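Long-range contacts in ADP-ribosylation factor guanine nucleotide-exchange factor SEC7 (Saccharomyces cerevisiae, PDB 4OIY), which activates the small GTPase ARF1 at the trans-Golgi network by guanine nucleotide exchange, and is represented here by its catalytic Sec7 domain: residues A[115-120]-A[128-133]; A[79-84]-A[93-98]; A[85-90]-A[183-188]; A[61-66]-A[109-114]. One frame throughout, in Å; residues are numbered along the deposited sequence.

Contact 1. Residues A[115-120]-A[128-133]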
loop_
_atom_site.group_PDB
_atom_site.type_symbol
_atom_site.label_atom_id
_atom_site.label_comp_id
_atom_site.label_asym_id
_atom_site.label_seq_id
_atom_site.Cartn_x
_atom_site.Cartn_y
_atom_site.Cartn_z
ATOM N N PHE A 115 4.500 5.650 2.624
ATOM C CA PHE A 115 4.073 5.934 1.255
ATOM C C PHE A 115 4.293 7.406 0.913
ATOM O O PHE A 115 4.882 7.726 -0.121
ATOM C CB PHE A 115 2.605 5.570 1.049
ATOM C CG PHE A 115 2.030 6.117 -0.220
ATOM C CD1 PHE A 115 2.252 5.462 -1.420
ATOM C CD2 PHE A 115 1.311 7.302 -0.225
ATOM C CE1 PHE A 115 1.763 5.974 -2.597
ATOM C CE2 PHE A 115 0.821 7.825 -1.410
ATOM C CZ PHE A 115 1.051 7.153 -2.596
ATOM N N ALA A 116 3.828 8.294 1.786
ATOM C CA ALA A 116 3.929 9.738 1.543
ATOM C C ALA A 116 5.384 10.157 1.421
ATOM O O ALA A 116 5.737 10.936 0.539
ATOM C CB ALA A 116 3.244 10.516 2.661
ATOM N N GLU A 117 6.230 9.642 2.299
ATOM C CA GLU A 117 7.650 9.978 2.268
ATOM C C GLU A 117 8.303 9.532 0.966
ATOM O O GLU A 117 9.067 10.289 0.359
ATOM C CB GLU A 117 8.362 9.396 3.488
ATOM C CG GLU A 117 8.010 10.140 4.767
ATOM C CD GLU A 117 8.411 9.407 6.029
ATOM O OE1 GLU A 117 8.878 8.253 5.935
ATOM O OE2 GLU A 117 8.236 9.980 7.130
ATOM N N ARG A 118 7.981 8.324 0.522
ATOM C CA ARG A 118 8.528 7.782 -0.724
ATOM C C ARG A 118 8.016 8.595 -1.895
ATOM O O ARG A 118 8.778 8.952 -2.795
ATOM C CB ARG A 118 8.139 6.304 -0.877
ATOM C CG ARG A 118 8.597 5.613 -2.158
ATOM C CD ARG A 118 10.083 5.361 -2.136
ATOM N NE ARG A 118 10.540 4.601 -3.301
ATOM C CZ ARG A 118 11.818 4.424 -3.623
ATOM N NH1 ARG A 118 12.784 4.936 -2.871
ATOM N NH2 ARG A 118 12.132 3.720 -4.707
ATOM N N PHE A 119 6.721 8.895 -1.894
ATOM C CA PHE A 119 6.157 9.661 -3.003
ATOM C C PHE A 119 6.834 11.022 -3.144
ATOM O O PHE A 119 7.195 11.428 -4.256
ATOM C CB PHE A 119 4.644 9.852 -2.866
ATOM C CG PHE A 119 4.050 10.594 -4.027
ATOM C CD1 PHE A 119 3.714 9.923 -5.193
ATOM C CD2 PHE A 119 3.927 11.974 -3.993
ATOM C CE1 PHE A 119 3.219 10.609 -6.284
ATOM C CE2 PHE A 119 3.432 12.665 -5.085
ATOM C CZ PHE A 119 3.070 11.980 -6.226
ATOM N N VAL A 120 7.017 11.728 -2.038
ATOM C CA VAL A 120 7.626 13.060 -2.138
ATOM C C VAL A 120 9.113 12.971 -2.479
ATOM O O VAL A 120 9.630 13.839 -3.183
ATOM C CB VAL A 120 7.377 13.951 -0.904
ATOM C CG1 VAL A 120 5.887 14.183 -0.712
ATOM C CG2 VAL A 120 8.045 13.407 0.345
ATOM N N SER A 128 5.532 20.449 -1.034
ATOM C CA SER A 128 6.649 20.903 -0.211
ATOM C C SER A 128 6.886 20.011 1.014
ATOM O O SER A 128 8.009 19.927 1.520
ATOM C CB SER A 128 6.402 22.344 0.236
ATOM O OG SER A 128 5.142 22.469 0.875
ATOM N N LYS A 129 5.833 19.336 1.478
ATOM C CA LYS A 129 5.886 18.545 2.705
ATOM C C LYS A 129 5.249 17.181 2.492
ATOM O O LYS A 129 4.211 17.070 1.831
ATOM C CB LYS A 129 5.130 19.258 3.838
ATOM C CG LYS A 129 5.526 20.704 4.073
ATOM C CD LYS A 129 6.899 20.826 4.699
ATOM C CE LYS A 129 7.212 22.277 5.021
ATOM N NZ LYS A 129 8.473 22.409 5.794
ATOM N N ALA A 130 5.852 16.150 3.074
ATOM C CA ALA A 130 5.247 14.820 3.083
ATOM C C ALA A 130 3.880 14.802 3.777
ATOM O O ALA A 130 3.013 14.016 3.410
ATOM C CB ALA A 130 6.184 13.811 3.735
ATOM N N ASP A 131 3.676 15.672 4.763
ATOM C CA ASP A 131 2.413 15.700 5.512
ATOM C C ASP A 131 1.246 15.986 4.565
ATOM O O ASP A 131 0.151 15.489 4.763
ATOM C CB ASP A 131 2.467 16.761 6.628
ATOM C CG ASP A 131 1.436 16.534 7.721
ATOM O OD1 ASP A 131 1.047 15.380 7.957
ATOM O OD2 ASP A 131 1.033 17.524 8.374
ATOM N N THR A 132 1.493 16.778 3.528
ATOM C CA THR A 132 0.463 17.071 2.531
ATOM C C THR A 132 0.067 15.804 1.781
ATOM O O THR A 132 -1.114 15.517 1.635
ATOM C CB THR A 132 0.956 18.120 1.529
ATOM O OG1 THR A 132 1.348 19.304 2.238
ATOM C CG2 THR A 132 -0.119 18.457 0.516
ATOM N N ALA A 133 1.059 15.042 1.325
ATOM C CA ALA A 133 0.789 13.785 0.632
ATOM C C ALA A 133 0.122 12.766 1.565
ATOM O O ALA A 133 -0.765 12.024 1.156
ATOM C CB ALA A 133 2.067 13.213 0.036
#
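Ala116 and Ala133 bring two helical backbones to within 5.2 Å, measured between their CA atoms. Three residues back along 128-133, Ala130 lies almost as close to Glu117, with the CA atoms of the pair 5.5 Å apart. Small residues make such an approach possible: alanine methyls at Ala116, Ala130 and Ala133 leave little between the backbones, and Glu117 turns its CB away. The methyl CB of Ala116 rests 3.6 Å from the carbonyl oxygen O of Ala130 and also meets the methyl of Ala133. In the all-helical Sec7 domain this pairing joins helix 105-122 to helix 130-148, two helices linked by a short connection. Val120 supplies the larger surface one turn further along. Its CG1 lies beside the backbone N and its CG2 between N and the carbonyl carbon (chi1 -61°), which spreads the two methyls over different parts of the opposing segment. Thus CG1 of Val120 comes 4.0 Å from CB of Ala133, while CG2 of Val120 packs 3.9 Å from CB of Ala130. At the margin the aliphatic CG of Glu117 skirts the Ala130 methyl. No hydrogen bond crosses, and the packing is apolar apart from the backbone carbonyls it brushes. Asp121, a magnesium-binding residue in this protein, directly follows Val120, and Phe119 packs on Ile88 and Ala91 of helix 88-96.

Contact 2. Residues A[79-84]-A[93-98]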
loop_
_atom_site.group_PDB
_atom_site.type_symbol
_atom_site.label_atom_id
_atom_site.label_comp_id
_atom_site.label_asym_id
_atom_site.label_seq_id
_atom_site.Cartn_x
_atom_site.Cartn_y
_atom_site.Cartn_z
ATOM N N ASP A 79 9.956 0.927 -0.286
ATOM C CA ASP A 79 11.157 1.379 -1.005
ATOM C C ASP A 79 11.336 0.724 -2.372
ATOM O O ASP A 79 12.055 1.267 -3.211
ATOM C CB ASP A 79 12.431 1.126 -0.188
ATOM C CG ASP A 79 12.649 2.140 0.910
ATOM O OD1 ASP A 79 11.956 3.180 0.953
ATOM O OD2 ASP A 79 13.556 1.890 1.741
ATOM N N GLU A 80 10.719 -0.438 -2.590
ATOM C CA GLU A 80 10.793 -1.130 -3.884
ATOM C C GLU A 80 9.924 -0.496 -4.970
ATOM O O GLU A 80 10.115 -0.767 -6.153
ATOM C CB GLU A 80 10.424 -2.605 -3.719
ATOM C CG GLU A 80 11.444 -3.378 -2.909
ATOM C CD GLU A 80 12.783 -3.449 -3.613
ATOM O OE1 GLU A 80 12.808 -3.871 -4.784
ATOM O OE2 GLU A 80 13.800 -3.073 -2.997
ATOM N N PHE A 81 8.983 0.351 -4.577
ATOM C CA PHE A 81 8.095 0.992 -5.538
ATOM C C PHE A 81 8.788 2.162 -6.211
ATOM O O PHE A 81 9.540 2.912 -5.568
ATOM C CB PHE A 81 6.815 1.490 -4.862
ATOM C CG PHE A 81 5.849 0.398 -4.531
ATOM C CD1 PHE A 81 6.075 -0.417 -3.438
ATOM C CD2 PHE A 81 4.722 0.179 -5.313
ATOM C CE1 PHE A 81 5.200 -1.434 -3.124
ATOM C CE2 PHE A 81 3.847 -0.846 -5.014
ATOM C CZ PHE A 81 4.084 -1.647 -3.907
ATOM N N ASP A 82 8.528 2.313 -7.507
ATOM C CA ASP A 82 8.972 3.482 -8.243
ATOM C C ASP A 82 7.758 4.341 -8.554
ATOM O O ASP A 82 6.988 4.028 -9.453
ATOM C CB ASP A 82 9.689 3.073 -9.530
ATOM C CG ASP A 82 10.368 4.244 -10.219
ATOM O OD1 ASP A 82 10.289 5.382 -9.702
ATOM O OD2 ASP A 82 11.004 4.019 -11.277
ATOM N N PHE A 83 7.590 5.416 -7.786
ATOM C CA PHE A 83 6.500 6.371 -7.993
ATOM C C PHE A 83 6.926 7.572 -8.829
ATOM O O PHE A 83 6.155 8.513 -8.985
ATOM C CB PHE A 83 5.978 6.889 -6.646
ATOM C CG PHE A 83 5.490 5.816 -5.705
ATOM C CD1 PHE A 83 4.606 4.826 -6.131
ATOM C CD2 PHE A 83 5.881 5.825 -4.377
ATOM C CE1 PHE A 83 4.143 3.859 -5.249
ATOM C CE2 PHE A 83 5.422 4.856 -3.496
ATOM C CZ PHE A 83 4.550 3.877 -3.935
ATOM N N THR A 84 8.140 7.551 -9.371
ATOM C CA THR A 84 8.657 8.718 -10.089
ATOM C C THR A 84 7.760 9.080 -11.276
ATOM O O THR A 84 7.478 8.245 -12.125
ATOM C CB THR A 84 10.102 8.488 -10.578
ATOM O OG1 THR A 84 10.930 8.101 -9.470
ATOM C CG2 THR A 84 10.665 9.769 -11.199
ATOM N N ARG A 93 -2.723 3.839 -6.205
ATOM C CA ARG A 93 -3.358 2.670 -6.813
ATOM C C ARG A 93 -2.363 1.516 -6.882
ATOM O O ARG A 93 -2.679 0.385 -6.496
ATOM C CB ARG A 93 -3.924 2.974 -8.216
ATOM C CG ARG A 93 -4.777 1.815 -8.735
ATOM C CD ARG A 93 -5.530 2.041 -10.041
ATOM N NE ARG A 93 -6.429 3.202 -10.067
ATOM C CZ ARG A 93 -6.097 4.404 -10.531
ATOM N NH1 ARG A 93 -4.872 4.640 -10.987
ATOM N NH2 ARG A 93 -6.987 5.384 -10.526
ATOM N N SER A 94 -1.156 1.805 -7.355
ATOM C CA SER A 94 -0.103 0.802 -7.438
ATOM C C SER A 94 0.193 0.206 -6.061
ATOM O O SER A 94 0.278 -1.007 -5.898
ATOM C CB SER A 94 1.167 1.415 -8.027
ATOM O OG SER A 94 2.253 0.508 -7.953
ATOM N N PHE A 95 0.305 1.079 -5.070
ATOM C CA PHE A 95 0.638 0.675 -3.711
ATOM C C PHE A 95 -0.481 -0.147 -3.052
ATOM O O PHE A 95 -0.250 -1.264 -2.584
ATOM C CB PHE A 95 0.938 1.932 -2.892
ATOM C CG PHE A 95 1.412 1.659 -1.493
ATOM C CD1 PHE A 95 2.523 0.868 -1.261
ATOM C CD2 PHE A 95 0.768 2.240 -0.407
ATOM C CE1 PHE A 95 2.961 0.624 0.034
ATOM C CE2 PHE A 95 1.203 2.011 0.884
ATOM C CZ PHE A 95 2.305 1.202 1.107
ATOM N N LEU A 96 -1.689 0.402 -3.009
ATOM C CA LEU A 96 -2.776 -0.233 -2.254
ATOM C C LEU A 96 -3.340 -1.486 -2.905
ATOM O O LEU A 96 -4.007 -2.266 -2.239
ATOM C CB LEU A 96 -3.910 0.754 -1.980
ATOM C CG LEU A 96 -3.566 1.946 -1.082
ATOM C CD1 LEU A 96 -4.786 2.842 -0.928
ATOM C CD2 LEU A 96 -3.056 1.503 0.282
ATOM N N GLN A 97 -3.073 -1.692 -4.193
ATOM C CA GLN A 97 -3.524 -2.910 -4.864
ATOM C C GLN A 97 -2.516 -4.059 -4.679
ATOM O O GLN A 97 -2.729 -5.173 -5.194
ATOM C CB GLN A 97 -3.780 -2.626 -6.353
ATOM C CG GLN A 97 -5.003 -1.746 -6.577
ATOM C CD GLN A 97 -5.318 -1.501 -8.047
ATOM O OE1 GLN A 97 -4.481 -1.720 -8.924
ATOM N NE2 GLN A 97 -6.534 -1.035 -8.316
ATOM N N SER A 98 -1.428 -3.806 -3.942
ATOM C CA SER A 98 -0.395 -4.827 -3.690
ATOM C C SER A 98 -0.501 -5.556 -2.338
ATOM O O SER A 98 0.226 -6.522 -2.100
ATOM C CB SER A 98 1.004 -4.214 -3.822
ATOM O OG SER A 98 1.333 -3.378 -2.724
#
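A T-shaped aromatic pair, Phe81 with Phe95, fastens the loop after helix 68-79 to helix 88-96 in the helical Sec7 fold. The ring planes stand at 81° and the centroids lie 5.5 Å apart. Phe95 presents its edge: its CD1 hangs over one face of Phe81, displaced toward the rim and 4.0 Å from CZ of Phe81. This puts ring hydrogens of one residue against the pi cloud of the other. The rim of Phe81 faces the hydroxyls of Ser94, in the helix, and Ser98, just past its end. Its CE2 is 3.6 Å from OG of Ser94, which lies in the ring plane, and its CZ is 3.5 Å from OG of Ser98. With CG set anti to its own carbonyl carbon (chi1 -75°), Phe81 reaches between these groups. Phe83 comes in beside it, bringing CZ to 4.2 Å from CB of Phe95. Replacing Phe81 by an alanine would probably leave the Phe95 edge without the face it meets and open a gap beside the two serines. The cluster extends further, since Phe115 of helix 105-122 meets both Phe83 and Phe95, and Leu49 of helix 41-50 touches Phe81. Between the two loop phenylalanines, Asp82 forms an Asx turn, its OD1 accepting from N of Thr84 and from that residue's hydroxyl. Just beyond the helix, OG of Ser98 donates a 2.6 Å bond to O of Phe95, meeting it in the carbonyl plane on a lone pair.

Contact 3. Residues A[85-90]-A[183-188]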
loop_
_atom_site.group_PDB
_atom_site.type_symbol
_atom_site.label_atom_id
_atom_site.label_comp_id
_atom_site.label_asym_id
_atom_site.label_seq_id
_atom_site.Cartn_x
_atom_site.Cartn_y
_atom_site.Cartn_z
ATOM N N GLY A 85 7.292 10.328 -11.308
ATOM C CA GLY A 85 6.464 10.831 -12.408
ATOM C C GLY A 85 4.986 10.473 -12.377
ATOM O O GLY A 85 4.224 10.896 -13.252
ATOM N N MET A 86 4.567 9.689 -11.388
ATOM C CA MET A 86 3.161 9.292 -11.255
ATOM C C MET A 86 2.376 10.359 -10.526
ATOM O O MET A 86 2.922 11.027 -9.652
ATOM C CB MET A 86 3.037 8.021 -10.421
ATOM C CG MET A 86 3.578 6.776 -11.073
ATOM S SD MET A 86 3.165 5.369 -10.038
ATOM C CE MET A 86 3.974 4.067 -10.957
ATOM N N SER A 87 1.088 10.489 -10.838
ATOM C CA SER A 87 0.205 11.270 -9.976
ATOM C C SER A 87 0.107 10.553 -8.630
ATOM O O SER A 87 0.363 9.347 -8.534
ATOM C CB SER A 87 -1.184 11.425 -10.575
ATOM O OG SER A 87 -1.943 10.242 -10.440
ATOM N N ILE A 88 -0.260 11.289 -7.589
ATOM C CA ILE A 88 -0.415 10.653 -6.284
ATOM C C ILE A 88 -1.485 9.554 -6.337
ATOM O O ILE A 88 -1.358 8.536 -5.639
ATOM C CB ILE A 88 -0.676 11.667 -5.153
ATOM C CG1 ILE A 88 -0.607 10.975 -3.781
ATOM C CG2 ILE A 88 -2.015 12.368 -5.337
ATOM C CD1 ILE A 88 -0.671 11.926 -2.607
ATOM N N VAL A 89 -2.503 9.722 -7.187
ATOM C CA VAL A 89 -3.521 8.674 -7.351
ATOM C C VAL A 89 -2.942 7.410 -7.999
ATOM O O VAL A 89 -3.220 6.305 -7.552
ATOM C CB VAL A 89 -4.746 9.193 -8.133
ATOM C CG1 VAL A 89 -5.658 8.049 -8.587
ATOM C CG2 VAL A 89 -5.506 10.186 -7.276
ATOM N N ASP A 90 -2.140 7.565 -9.043
ATOM C CA ASP A 90 -1.549 6.402 -9.689
ATOM C C ASP A 90 -0.578 5.686 -8.759
ATOM O O ASP A 90 -0.534 4.456 -8.724
ATOM C CB ASP A 90 -0.912 6.791 -11.021
ATOM C CG ASP A 90 -1.951 6.906 -12.144
ATOM O OD1 ASP A 90 -3.058 6.335 -12.011
ATOM O OD2 ASP A 90 -1.664 7.562 -13.151
ATOM N N PHE A 183 -9.631 13.936 -8.301
ATOM C CA PHE A 183 -11.004 13.467 -8.158
ATOM C C PHE A 183 -11.425 12.643 -9.374
ATOM O O PHE A 183 -11.931 11.522 -9.245
ATOM C CB PHE A 183 -11.945 14.660 -7.984
ATOM C CG PHE A 183 -13.389 14.279 -7.845
ATOM C CD1 PHE A 183 -14.170 14.064 -8.967
ATOM C CD2 PHE A 183 -13.970 14.171 -6.592
ATOM C CE1 PHE A 183 -15.505 13.715 -8.839
ATOM C CE2 PHE A 183 -15.309 13.843 -6.460
ATOM C CZ PHE A 183 -16.072 13.607 -7.586
ATOM N N ASN A 184 -11.184 13.187 -10.560
ATOM C CA ASN A 184 -11.562 12.495 -11.792
ATOM C C ASN A 184 -10.775 11.206 -12.021
ATOM O O ASN A 184 -11.329 10.220 -12.508
ATOM C CB ASN A 184 -11.443 13.438 -12.995
ATOM C CG ASN A 184 -12.493 14.533 -12.979
ATOM O OD1 ASN A 184 -13.539 14.397 -12.347
ATOM N ND2 ASN A 184 -12.219 15.625 -13.680
ATOM N N GLU A 185 -9.498 11.195 -11.643
ATOM C CA GLU A 185 -8.700 9.975 -11.727
ATOM C C GLU A 185 -9.334 8.856 -10.903
ATOM O O GLU A 185 -9.467 7.725 -11.379
ATOM C CB GLU A 185 -7.262 10.220 -11.267
ATOM C CG GLU A 185 -6.459 11.065 -12.246
ATOM C CD GLU A 185 -4.977 11.089 -11.934
ATOM O OE1 GLU A 185 -4.429 10.046 -11.545
ATOM O OE2 GLU A 185 -4.345 12.157 -12.099
ATOM N N ILE A 186 -9.747 9.181 -9.681
ATOM C CA ILE A 186 -10.400 8.202 -8.816
ATOM C C ILE A 186 -11.757 7.817 -9.390
ATOM O O ILE A 186 -12.077 6.635 -9.460
ATOM C CB ILE A 186 -10.571 8.733 -7.376
ATOM C CG1 ILE A 186 -9.203 8.907 -6.701
ATOM C CG2 ILE A 186 -11.474 7.806 -6.557
ATOM C CD1 ILE A 186 -8.536 7.620 -6.274
ATOM N N ALA A 187 -12.549 8.814 -9.780
ATOM C CA ALA A 187 -13.896 8.563 -10.309
ATOM C C ALA A 187 -13.879 7.628 -11.517
ATOM O O ALA A 187 -14.764 6.782 -11.661
ATOM C CB ALA A 187 -14.584 9.873 -10.669
ATOM N N ASN A 188 -12.874 7.772 -12.376
ATOM C CA ASN A 188 -12.836 7.018 -13.630
ATOM C C ASN A 188 -12.216 5.632 -13.508
ATOM O O ASN A 188 -12.480 4.765 -14.346
ATOM C CB ASN A 188 -12.099 7.821 -14.701
ATOM C CG ASN A 188 -12.866 9.053 -15.141
ATOM O OD1 ASN A 188 -14.080 9.146 -14.951
ATOM N ND2 ASN A 188 -12.164 9.998 -15.751
HETATM O O HOH W 1 -5.531 7.475 -12.323
#
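Ser87 and Glu185 are joined by a short hydrogen bond, OG of Ser87 giving its proton to OE1 of Glu185 at 2.7 Å. The serine hydroxyl sits between its own backbone N and carbonyl carbon (chi1 76°), a setting that lets it do double duty. As the N-cap of helix 88-96 it also accepts from N of Asp90, 3.0 Å away and nearly straight at 165°. Glu185 runs out extended beyond CG and offers the syn lone pair of OE1, and OE1 of Glu185 passes 3.5 Å from CB of Val89. A water bridges the two acids, donating to OE1 of Glu185 and to OD1 of Asp90. Those like charges stand 4.0 Å apart, OD1 to OE1; the salt bridge from Arg93 to Asp90 probably eases their repulsion. Below the polar layer, Val89 directs CG1 to within 3.7 Å of CD1 of Ile186, whose chain turns at chi2 (-75°) to bring its end methyl over. The contact thus lays the first turn of helix 88-96 against the last of helix 176-188; Val89 also touches Leu182 of that helix and Leu140 of helix 130-148, while Ile88 packs on the same two leucines.

Contact 4. Residues A[61-66]-A[109-114]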
loop_
_atom_site.group_PDB
_atom_site.type_symbol
_atom_site.label_atom_id
_atom_site.label_comp_id
_atom_site.label_asym_id
_atom_site.label_seq_id
_atom_site.Cartn_x
_atom_site.Cartn_y
_atom_site.Cartn_z
ATOM N N ASP A 61 -1.160 -7.962 6.764
ATOM C CA ASP A 61 -1.079 -8.183 8.203
ATOM C C ASP A 61 0.375 -8.384 8.640
ATOM O O ASP A 61 0.774 -7.894 9.690
ATOM C CB ASP A 61 -1.966 -9.363 8.604
ATOM C CG ASP A 61 -3.451 -8.994 8.678
ATOM O OD1 ASP A 61 -3.850 -7.895 8.260
ATOM O OD2 ASP A 61 -4.231 -9.815 9.192
ATOM N N TYR A 62 1.166 -9.067 7.819
ATOM C CA TYR A 62 2.580 -9.299 8.098
ATOM C C TYR A 62 3.355 -7.979 8.083
ATOM O O TYR A 62 4.125 -7.697 8.993
ATOM C CB TYR A 62 3.135 -10.277 7.063
ATOM C CG TYR A 62 4.605 -10.613 7.181
ATOM C CD1 TYR A 62 5.131 -11.152 8.344
ATOM C CD2 TYR A 62 5.459 -10.438 6.099
ATOM C CE1 TYR A 62 6.467 -11.496 8.428
ATOM C CE2 TYR A 62 6.798 -10.773 6.177
ATOM C CZ TYR A 62 7.294 -11.292 7.349
ATOM O OH TYR A 62 8.623 -11.637 7.421
ATOM N N LEU A 63 3.131 -7.171 7.057
ATOM C CA LEU A 63 3.788 -5.873 6.957
ATOM C C LEU A 63 3.329 -4.904 8.037
ATOM O O LEU A 63 4.070 -3.980 8.400
ATOM C CB LEU A 63 3.520 -5.244 5.588
ATOM C CG LEU A 63 4.094 -5.975 4.372
ATOM C CD1 LEU A 63 3.652 -5.234 3.124
ATOM C CD2 LEU A 63 5.606 -6.102 4.451
ATOM N N GLY A 64 2.114 -5.116 8.538
ATOM C CA GLY A 64 1.508 -4.229 9.518
ATOM C C GLY A 64 1.806 -4.548 10.968
ATOM O O GLY A 64 1.407 -3.778 11.837
ATOM N N GLU A 65 2.492 -5.659 11.245
ATOM C CA GLU A 65 2.746 -6.070 12.629
ATOM C C GLU A 65 3.472 -4.954 13.376
ATOM O O GLU A 65 4.379 -4.319 12.832
ATOM C CB GLU A 65 3.591 -7.352 12.695
ATOM C CG GLU A 65 2.979 -8.602 12.077
ATOM C CD GLU A 65 1.844 -9.226 12.876
ATOM O OE1 GLU A 65 1.609 -8.828 14.040
ATOM O OE2 GLU A 65 1.179 -10.136 12.323
ATOM N N GLY A 66 3.059 -4.726 14.621
ATOM C CA GLY A 66 3.695 -3.754 15.506
ATOM C C GLY A 66 4.922 -4.349 16.176
ATOM O O GLY A 66 4.960 -4.507 17.400
ATOM N N ASP A 109 -1.520 4.188 9.611
ATOM C CA ASP A 109 -0.731 5.412 9.615
ATOM C C ASP A 109 0.740 5.146 9.266
ATOM O O ASP A 109 1.372 5.954 8.587
ATOM C CB ASP A 109 -0.835 6.129 10.968
ATOM C CG ASP A 109 -2.238 6.698 11.257
ATOM O OD1 ASP A 109 -3.085 6.809 10.348
ATOM O OD2 ASP A 109 -2.502 7.022 12.441
ATOM N N ARG A 110 1.284 4.030 9.743
ATOM C CA ARG A 110 2.663 3.645 9.403
ATOM C C ARG A 110 2.831 3.452 7.892
ATOM O O ARG A 110 3.784 3.978 7.294
ATOM C CB ARG A 110 3.082 2.374 10.152
ATOM C CG ARG A 110 3.219 2.541 11.659
ATOM C CD ARG A 110 4.123 1.463 12.248
ATOM N NE ARG A 110 3.519 0.135 12.315
ATOM C CZ ARG A 110 2.713 -0.276 13.294
ATOM N NH1 ARG A 110 2.220 -1.501 13.270
ATOM N NH2 ARG A 110 2.387 0.539 14.295
ATOM N N PHE A 111 1.919 2.702 7.274
ATOM C CA PHE A 111 1.943 2.507 5.819
ATOM C C PHE A 111 1.851 3.835 5.077
ATOM O O PHE A 111 2.622 4.092 4.143
ATOM C CB PHE A 111 0.783 1.631 5.352
ATOM C CG PHE A 111 0.938 0.174 5.665
ATOM C CD1 PHE A 111 1.626 -0.662 4.804
ATOM C CD2 PHE A 111 0.361 -0.365 6.800
ATOM C CE1 PHE A 111 1.743 -2.007 5.074
ATOM C CE2 PHE A 111 0.472 -1.718 7.075
ATOM C CZ PHE A 111 1.175 -2.536 6.214
ATOM N N MET A 112 0.890 4.671 5.467
ATOM C CA MET A 112 0.583 5.857 4.689
ATOM C C MET A 112 1.643 6.926 4.864
ATOM O O MET A 112 1.910 7.677 3.925
ATOM C CB MET A 112 -0.830 6.361 5.003
ATOM C CG MET A 112 -1.903 5.287 4.761
ATOM S SD MET A 112 -1.727 4.353 3.214
ATOM C CE MET A 112 -1.881 5.733 2.112
ATOM N N LEU A 113 2.274 6.985 6.039
ATOM C CA LEU A 113 3.386 7.923 6.228
ATOM C C LEU A 113 4.589 7.527 5.382
ATOM O O LEU A 113 5.213 8.387 4.755
ATOM C CB LEU A 113 3.784 8.079 7.699
ATOM C CG LEU A 113 4.940 9.060 7.946
ATOM C CD1 LEU A 113 4.623 10.460 7.437
ATOM C CD2 LEU A 113 5.283 9.067 9.429
ATOM N N LYS A 114 4.907 6.235 5.343
ATOM C CA LYS A 114 6.023 5.768 4.526
ATOM C C LYS A 114 5.728 5.954 3.039
ATOM O O LYS A 114 6.605 6.363 2.278
ATOM C CB LYS A 114 6.342 4.307 4.820
ATOM C CG LYS A 114 7.515 3.753 4.033
ATOM C CD LYS A 114 8.843 4.432 4.337
ATOM C CE LYS A 114 9.943 3.816 3.483
ATOM N NZ LYS A 114 11.247 4.520 3.573
HETATM O O HOH W 2 4.275 -2.402 10.642
#
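Arg110 sends its side chain across to the end of helix 56-64, where it meets backbone oxygens. From a CB directed at the other segment, the chain passes through CG and CD and bends at chi3 (-74°), which swings the guanidinium over to 61-66. NE gives its proton to a water, 3.1 Å away in the guanidinium plane. Beyond CZ, NH1 donates a weak bond to O of Gly64, short at 2.8 Å but bent to 128°. The same nitrogen lies 3.5 Å from CA of Gly66. The water in turn donates to O of Leu63 and O of Glu65, so the arginine serves three successive carbonyls, one directly and two through solvent.

Alongside, Phe111 inserts the far rim of its ring against the backbone. Its CZ is 3.6 Å from CB of Leu63, which lies at the ring edge, near its plane, and its CE2 is 3.7 Å from CA of Gly64. A side chain on Gly64 would be tight against this ring. A serine at Phe111 would probably leave Leu63 and Gly64 uncovered and remove the stacking partner of Phe99. Arg110 ends the FRLPGEGQKIDR sequence motif of this Sec7 domain. The chemistry is that of a cation meeting carbonyls at a helix C-terminus, where its charge probably complements their partial negative charge, beside an apolar seal.

Overall arrangement
Contacts 2 and 3 share helix 88-96, contacts 1 and 4 share helix 105-122, and the centre of contact 2 lies 13 to 14 Å from each of the others. Contact 4 opens first along the chain, and contact 2 forms within the span it encloses. Contact 3 starts between the segments of contact 2 and closes only near the C-terminus, so that it crosses contacts 2 and 4 and encloses contact 1. A salt bridge from Asp79 to Lys114 ties contact 2 to contact 4, and Arg118 reaches O of Phe81 from contact 1. Contacts 3 and 4, 23 Å apart between centres, do not touch. Together the four contacts join helices from 56-64 to 176-188 of the Sec7 domain around helices 88-96 and 105-122.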